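Fatty acyl CoA synthetase FADD13 (FATTY-ACYL-CoA SYNTHETASE) (Mycobacterium tuberculosis, PDB 3R44) is a member of the ANL superfamily of AMP-binding enzymes, with a large N-terminal part and a smaller C-terminal domain. Local coordinates at residues C56-T61 / R156-D161; T61-A66 / V142-G147. All blocks are in the same frame, centred on the assembly; numbering follows the deposited sequence.

Contact 1 (C56-T61 / R156-D161); sequences CADVLT and RSAAAD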
ATOM      1  N   CYS A  56      -9.637  24.517  -1.022  1.00 19.25           N
ATOM      2  CA  CYS A  56      -9.461  23.510  -2.063  1.00 18.79           C
ATOM      3  C   CYS A  56     -10.817  23.175  -2.703  1.00 19.25           C
ATOM      4  O   CYS A  56     -10.925  23.075  -3.932  1.00 18.83           O
ATOM      5  CB  CYS A  56      -8.810  22.244  -1.528  1.00 19.41           C
ATOM      6  SG  CYS A  56      -7.037  22.501  -1.205  1.00 21.82           S
ATOM      7  N   ALA A  57     -11.842  23.013  -1.865  1.00 18.52           N
ATOM      8  CA  ALA A  57     -13.176  22.712  -2.355  1.00 18.76           C
ATOM      9  C   ALA A  57     -13.720  23.848  -3.224  1.00 19.92           C
ATOM     10  O   ALA A  57     -14.398  23.588  -4.242  1.00 20.20           O
ATOM     11  CB  ALA A  57     -14.108  22.453  -1.198  1.00 17.68           C
ATOM     12  N   ASP A  58     -13.437  25.082  -2.806  1.00 21.09           N
ATOM     13  CA  ASP A  58     -13.836  26.276  -3.550  1.00 22.93           C
ATOM     14  C   ASP A  58     -13.186  26.290  -4.934  1.00 22.89           C
ATOM     15  O   ASP A  58     -13.873  26.530  -5.962  1.00 23.50           O
ATOM     16  CB  ASP A  58     -13.541  27.567  -2.754  1.00 24.19           C
ATOM     17  CG  ASP A  58     -14.161  28.831  -3.399  1.00 31.40           C
ATOM     18  OD1 ASP A  58     -15.352  28.766  -3.791  1.00 35.86           O
ATOM     19  OD2 ASP A  58     -13.486  29.890  -3.481  1.00 33.79           O
ATOM     20  N   VAL A  59     -11.892  26.000  -4.966  1.00 21.63           N
ATOM     21  CA  VAL A  59     -11.132  25.911  -6.225  1.00 22.32           C
ATOM     22  C   VAL A  59     -11.688  24.799  -7.109  1.00 21.62           C
ATOM     23  O   VAL A  59     -11.929  25.002  -8.299  1.00 21.97           O
ATOM     24  CB  VAL A  59      -9.622  25.710  -5.996  1.00 22.18           C
ATOM     25  CG1 VAL A  59      -8.888  25.359  -7.329  1.00 25.00           C
ATOM     26  CG2 VAL A  59      -9.007  26.913  -5.288  1.00 21.58           C
ATOM     27  N   LEU A  60     -11.927  23.616  -6.554  1.00 19.77           N
ATOM     28  CA  LEU A  60     -12.527  22.579  -7.373  1.00 19.90           C
ATOM     29  C   LEU A  60     -13.912  22.881  -7.913  1.00 19.96           C
ATOM     30  O   LEU A  60     -14.202  22.605  -9.112  1.00 21.01           O
ATOM     31  CB  LEU A  60     -12.533  21.243  -6.623  1.00 18.17           C
ATOM     32  CG  LEU A  60     -11.204  20.618  -6.209  1.00 20.26           C
ATOM     33  CD1 LEU A  60     -11.536  19.455  -5.240  1.00 19.49           C
ATOM     34  CD2 LEU A  60     -10.347  20.097  -7.384  1.00 19.98           C
ATOM     35  N   THR A  61     -14.753  23.509  -7.085  1.00 20.41           N
ATOM     36  CA  THR A  61     -16.069  23.947  -7.495  1.00 21.66           C
ATOM     37  C   THR A  61     -15.921  24.880  -8.698  1.00 24.00           C
ATOM     38  O   THR A  61     -16.663  24.792  -9.708  1.00 23.04           O
ATOM     39  CB  THR A  61     -16.807  24.660  -6.368  1.00 22.10           C
ATOM     40  OG1 THR A  61     -17.159  23.692  -5.378  1.00 21.36           O
ATOM     41  CG2 THR A  61     -18.085  25.286  -6.895  1.00 24.10           C
ATOM     42  N   ARG A 156      -4.865  31.193  -3.060  1.00 31.99           N
ATOM     43  CA  ARG A 156      -4.730  32.529  -2.499  1.00 34.23           C
ATOM     44  C   ARG A 156      -6.000  33.362  -2.638  1.00 35.07           C
ATOM     45  O   ARG A 156      -6.252  34.193  -1.778  1.00 36.58           O
ATOM     46  CB  ARG A 156      -3.492  33.254  -3.078  1.00 35.62           C
ATOM     47  CG  ARG A 156      -2.172  32.689  -2.496  1.00 38.41           C
ATOM     48  CD  ARG A 156      -0.902  33.489  -2.850  1.00 45.35           C
ATOM     49  NE  ARG A 156      -0.868  33.933  -4.251  1.00 50.01           N
ATOM     50  CZ  ARG A 156      -0.148  33.381  -5.238  1.00 52.79           C
ATOM     51  NH1 ARG A 156       0.641  32.322  -5.020  1.00 51.68           N
ATOM     52  NH2 ARG A 156      -0.232  33.896  -6.470  1.00 53.58           N
ATOM     53  N   SER A 157      -6.810  33.146  -3.671  1.00 34.99           N
ATOM     54  CA  SER A 157      -8.011  33.964  -3.852  1.00 36.09           C
ATOM     55  C   SER A 157      -9.340  33.274  -3.450  1.00 34.29           C
ATOM     56  O   SER A 157     -10.395  33.892  -3.541  1.00 35.73           O
ATOM     57  CB  SER A 157      -8.070  34.488  -5.308  1.00 38.11           C
ATOM     58  OG  SER A 157      -8.470  33.448  -6.195  1.00 40.46           O
ATOM     59  N   ALA A 158      -9.270  32.014  -2.991  1.00 31.47           N
ATOM     60  CA  ALA A 158     -10.434  31.203  -2.650  1.00 29.66           C
ATOM     61  C   ALA A 158     -10.945  31.588  -1.282  1.00 29.53           C
ATOM     62  O   ALA A 158     -10.157  32.040  -0.417  1.00 28.54           O
ATOM     63  CB  ALA A 158     -10.055  29.750  -2.655  1.00 27.50           C
ATOM     64  N   ALA A 159     -12.253  31.402  -1.089  1.00 30.23           N
ATOM     65  CA  ALA A 159     -12.907  31.644   0.200  1.00 30.13           C
ATOM     66  C   ALA A 159     -12.923  30.335   0.958  1.00 27.98           C
ATOM     67  O   ALA A 159     -13.012  29.264   0.357  1.00 27.11           O
ATOM     68  CB  ALA A 159     -14.338  32.167   0.011  1.00 31.00           C
ATOM     69  N   ALA A 160     -12.878  30.423   2.278  1.00 27.42           N
ATOM     70  CA  ALA A 160     -12.774  29.249   3.124  1.00 28.24           C
ATOM     71  C   ALA A 160     -14.160  28.839   3.615  1.00 28.38           C
ATOM     72  O   ALA A 160     -14.291  28.397   4.723  1.00 30.17           O
ATOM     73  CB  ALA A 160     -11.782  29.523   4.315  1.00 27.69           C
ATOM     74  N   ASP A 161     -15.181  28.957   2.758  1.00 29.38           N
ATOM     75  CA  ASP A 161     -16.573  28.630   3.099  1.00 29.85           C
ATOM     76  C   ASP A 161     -16.693  27.135   3.280  1.00 27.84           C
ATOM     77  O   ASP A 161     -16.231  26.383   2.454  1.00 26.05           O
ATOM     78  CB  ASP A 161     -17.528  28.990   1.937  1.00 30.94           C
ATOM     79  CG  ASP A 161     -17.577  30.504   1.603  1.00 35.43           C
ATOM     80  OD1 ASP A 161     -17.443  31.325   2.541  1.00 34.06           O
ATOM     81  OD2 ASP A 161     -17.799  30.866   0.392  1.00 38.81           O
TER
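D58, on the last turns of helix 46-62, meets the chain that leaves helix 148-157 at A158 and A159, a worked example of a helix side chain gripping a passing loop through its backbone. Before it in the helix, C56 and A57 serve other neighbours: C56 packs on C83, L84 and L155, and A57 on P163. The CB of D58 points toward the loop, and with CG anti to the backbone N (chi1 -170°) the carboxylate reaches out to the peptide between A158 and A159. There A159 N donates to D58 OD2 at 3.1 Å in a nearly straight bond (160°), arriving from above the carboxylate plane, 45° out of it. The same oxygen rests on the A158 backbone, with D58 OD2 3.4 Å from A158 CA. A helix carboxylate thus accepts a backbone N-H of the loop after helix 148-157, in the AMP-binding part, where helix 46-62 lies beside helices 79-91 and 148-157. One residue on, V59 adds an apolar touch: its CG2, anti to the carbonyl carbon, lies 4.0 Å from A158 CB, while the valine also packs on R154 and L155 of helix 148-157. Further along, T61 turns its OG1 back to A57 O, which accepts from T61 N on the opposite face of its plane.

Contact 2 (T61-A66 / V142-G147); sequences TALGIA and VTDWIG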
ATOM      1  N   THR A  61     -14.753  23.509  -7.085  1.00 20.41           N
ATOM      2  CA  THR A  61     -16.069  23.947  -7.495  1.00 21.66           C
ATOM      3  C   THR A  61     -15.921  24.880  -8.698  1.00 24.00           C
ATOM      4  O   THR A  61     -16.663  24.792  -9.708  1.00 23.04           O
ATOM      5  CB  THR A  61     -16.807  24.660  -6.368  1.00 22.10           C
ATOM      6  OG1 THR A  61     -17.159  23.692  -5.378  1.00 21.36           O
ATOM      7  CG2 THR A  61     -18.085  25.286  -6.895  1.00 24.10           C
ATOM      8  N   ALA A  62     -14.944  25.772  -8.597  1.00 25.27           N
ATOM      9  CA  ALA A  62     -14.737  26.770  -9.656  1.00 27.54           C
ATOM     10  C   ALA A  62     -14.421  26.120 -11.020  1.00 27.98           C
ATOM     11  O   ALA A  62     -14.752  26.656 -12.083  1.00 29.52           O
ATOM     12  CB  ALA A  62     -13.613  27.766  -9.266  1.00 26.34           C
ATOM     13  N   LEU A  63     -13.803  24.948 -10.963  1.00 28.65           N
ATOM     14  CA  LEU A  63     -13.405  24.167 -12.124  1.00 28.47           C
ATOM     15  C   LEU A  63     -14.480  23.217 -12.629  1.00 28.92           C
ATOM     16  O   LEU A  63     -14.307  22.578 -13.666  1.00 31.03           O
ATOM     17  CB  LEU A  63     -12.101  23.428 -11.827  1.00 27.60           C
ATOM     18  CG  LEU A  63     -10.894  24.288 -11.472  1.00 26.99           C
ATOM     19  CD1 LEU A  63      -9.691  23.435 -10.974  1.00 27.82           C
ATOM     20  CD2 LEU A  63     -10.483  25.149 -12.667  1.00 31.26           C
ATOM     21  N   GLY A  64     -15.633  23.180 -11.990  1.00 27.32           N
ATOM     22  CA  GLY A  64     -16.728  22.403 -12.545  1.00 27.72           C
ATOM     23  C   GLY A  64     -16.861  21.065 -11.860  1.00 26.53           C
ATOM     24  O   GLY A  64     -17.733  20.269 -12.217  1.00 26.73           O
ATOM     25  N   ILE A  65     -16.033  20.829 -10.846  1.00 25.01           N
ATOM     26  CA  ILE A  65     -16.122  19.559 -10.111  1.00 24.95           C
ATOM     27  C   ILE A  65     -17.402  19.508  -9.267  1.00 25.94           C
ATOM     28  O   ILE A  65     -17.733  20.437  -8.528  1.00 27.72           O
ATOM     29  CB  ILE A  65     -14.866  19.279  -9.231  1.00 22.99           C
ATOM     30  CG1 ILE A  65     -13.638  18.975 -10.076  1.00 24.82           C
ATOM     31  CG2 ILE A  65     -15.148  18.149  -8.173  1.00 22.87           C
ATOM     32  CD1 ILE A  65     -13.734  17.767 -11.026  1.00 26.48           C
ATOM     33  N   ALA A  66     -18.157  18.438  -9.444  1.00 27.06           N
ATOM     34  CA  ALA A  66     -19.390  18.222  -8.722  1.00 26.63           C
ATOM     35  C   ALA A  66     -19.347  16.823  -8.177  1.00 25.48           C
ATOM     36  O   ALA A  66     -18.380  16.074  -8.394  1.00 24.07           O
ATOM     37  CB  ALA A  66     -20.614  18.410  -9.657  1.00 28.42           C
ATOM     38  N   VAL A 142     -10.444  15.073 -19.587  1.00 27.04           N
ATOM     39  CA  VAL A 142      -9.721  16.100 -18.827  1.00 26.04           C
ATOM     40  C   VAL A 142     -10.026  17.483 -19.415  1.00 27.81           C
ATOM     41  O   VAL A 142      -9.637  17.774 -20.522  1.00 29.07           O
ATOM     42  CB  VAL A 142      -8.211  15.872 -18.782  1.00 25.62           C
ATOM     43  CG1 VAL A 142      -7.567  16.949 -17.935  1.00 24.99           C
ATOM     44  CG2 VAL A 142      -7.865  14.432 -18.185  1.00 20.68           C
ATOM     45  N   THR A 143     -10.753  18.309 -18.673  1.00 28.23           N
ATOM     46  CA  THR A 143     -11.074  19.670 -19.105  1.00 29.55           C
ATOM     47  C   THR A 143     -10.088  20.668 -18.474  1.00 29.71           C
ATOM     48  O   THR A 143      -9.962  21.801 -18.920  1.00 29.13           O
ATOM     49  CB  THR A 143     -12.578  20.016 -18.774  1.00 30.72           C
ATOM     50  OG1 THR A 143     -12.798  19.971 -17.352  1.00 33.06           O
ATOM     51  CG2 THR A 143     -13.543  19.016 -19.459  1.00 32.36           C
ATOM     52  N   ASP A 144      -9.342  20.233 -17.466  1.00 26.89           N
ATOM     53  CA  ASP A 144      -8.439  21.136 -16.768  1.00 28.12           C
ATOM     54  C   ASP A 144      -7.146  20.469 -16.333  1.00 26.08           C
ATOM     55  O   ASP A 144      -7.183  19.427 -15.692  1.00 23.84           O
ATOM     56  CB  ASP A 144      -9.170  21.734 -15.571  1.00 28.70           C
ATOM     57  CG  ASP A 144     -10.009  22.915 -15.965  1.00 33.82           C
ATOM     58  OD1 ASP A 144      -9.413  23.913 -16.450  1.00 42.92           O
ATOM     59  OD2 ASP A 144     -11.255  22.830 -15.871  1.00 40.35           O
ATOM     60  N   TRP A 145      -6.017  21.063 -16.700  1.00 25.57           N
ATOM     61  CA  TRP A 145      -4.705  20.633 -16.191  1.00 25.51           C
ATOM     62  C   TRP A 145      -4.069  21.746 -15.334  1.00 25.75           C
ATOM     63  O   TRP A 145      -3.766  22.818 -15.846  1.00 27.48           O
ATOM     64  CB  TRP A 145      -3.796  20.291 -17.346  1.00 26.69           C
ATOM     65  CG  TRP A 145      -4.376  19.392 -18.405  1.00 26.83           C
ATOM     66  CD1 TRP A 145      -5.207  19.745 -19.425  1.00 31.04           C
ATOM     67  CD2 TRP A 145      -4.114  17.995 -18.563  1.00 25.85           C
ATOM     68  NE1 TRP A 145      -5.502  18.633 -20.208  1.00 29.99           N
ATOM     69  CE2 TRP A 145      -4.836  17.551 -19.691  1.00 26.62           C
ATOM     70  CE3 TRP A 145      -3.357  17.062 -17.837  1.00 26.12           C
ATOM     71  CZ2 TRP A 145      -4.812  16.217 -20.119  1.00 27.08           C
ATOM     72  CZ3 TRP A 145      -3.335  15.734 -18.272  1.00 25.75           C
ATOM     73  CH2 TRP A 145      -4.056  15.330 -19.398  1.00 27.86           C
ATOM     74  N   ILE A 146      -3.921  21.497 -14.040  1.00 23.41           N
ATOM     75  CA  ILE A 146      -3.646  22.559 -13.089  1.00 23.84           C
ATOM     76  C   ILE A 146      -2.326  22.220 -12.444  1.00 22.84           C
ATOM     77  O   ILE A 146      -2.268  21.288 -11.654  1.00 21.29           O
ATOM     78  CB  ILE A 146      -4.751  22.688 -11.985  1.00 22.74           C
ATOM     79  CG1 ILE A 146      -6.163  22.854 -12.592  1.00 26.98           C
ATOM     80  CG2 ILE A 146      -4.490  23.903 -11.126  1.00 26.69           C
ATOM     81  CD1 ILE A 146      -6.326  24.157 -13.412  1.00 30.18           C
ATOM     82  N   GLY A 147      -1.286  22.985 -12.771  1.00 24.26           N
ATOM     83  CA  GLY A 147       0.045  22.746 -12.174  1.00 24.76           C
ATOM     84  C   GLY A 147       0.200  23.503 -10.879  1.00 26.45           C
ATOM     85  O   GLY A 147      -0.712  24.209 -10.436  1.00 24.46           O
TER
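L63 faces D144 and I146, alternate residues of strand 144-147 whose side chains point to the same side, and illustrates how one leucine at a helix end can meet two positions of an edge strand. With CG anti to the carbonyl carbon (chi1 -60°) the side chain reaches the strand, and chi2 (171°) then gives each partner one methyl. CD1 goes to I146, the side chains meeting tip to tip with L63 CD1 3.9 Å from I146 CG1. CD2 lies against the carboxylate of D144, at 4.0 Å from D144 CG, the two side chains crossing at a slant. The helix closes just here with a Schellman motif, in which G64 takes a positive phi (100°); G64 N bonds to T61 O at 3.0 Å, and I65 N probably bonds to L60 O. Strand 144-147 is an outermost strand of a four-stranded parallel sheet, paired through D144 and I146 with strand 118-121. I146 is buried, whereas L63 and D144 are only partly so. No hydrogen bond spans the segments: the D144 carboxylate meets a methyl, and its OD2 lies 3.8 Å from L63 O, another acceptor, so dispersion and the burial of L63 against I146 probably supply most of the attraction.

Contacts 1 and 2 lie with their centres about 12 Å apart, on the same side of the chain's centre, and share T61. Helix 46-62 supplies the first segment of contact 1, and its end opens that of contact 2. The second segments come in reverse order: 142-147 precedes 156-161, with strand 144-147 running into helix 148-157, so the pairing of contact 2 is enclosed along the chain by that of contact 1. The probable hydrogen bond from I65 N to L60 O, 3.1 Å long, closes the helix where the chain passes from contact 1 into contact 2. Together they place helix 46-62 and its C-terminal turn beside a consecutive strand, helix and loop within the AMP-binding part of the enzyme.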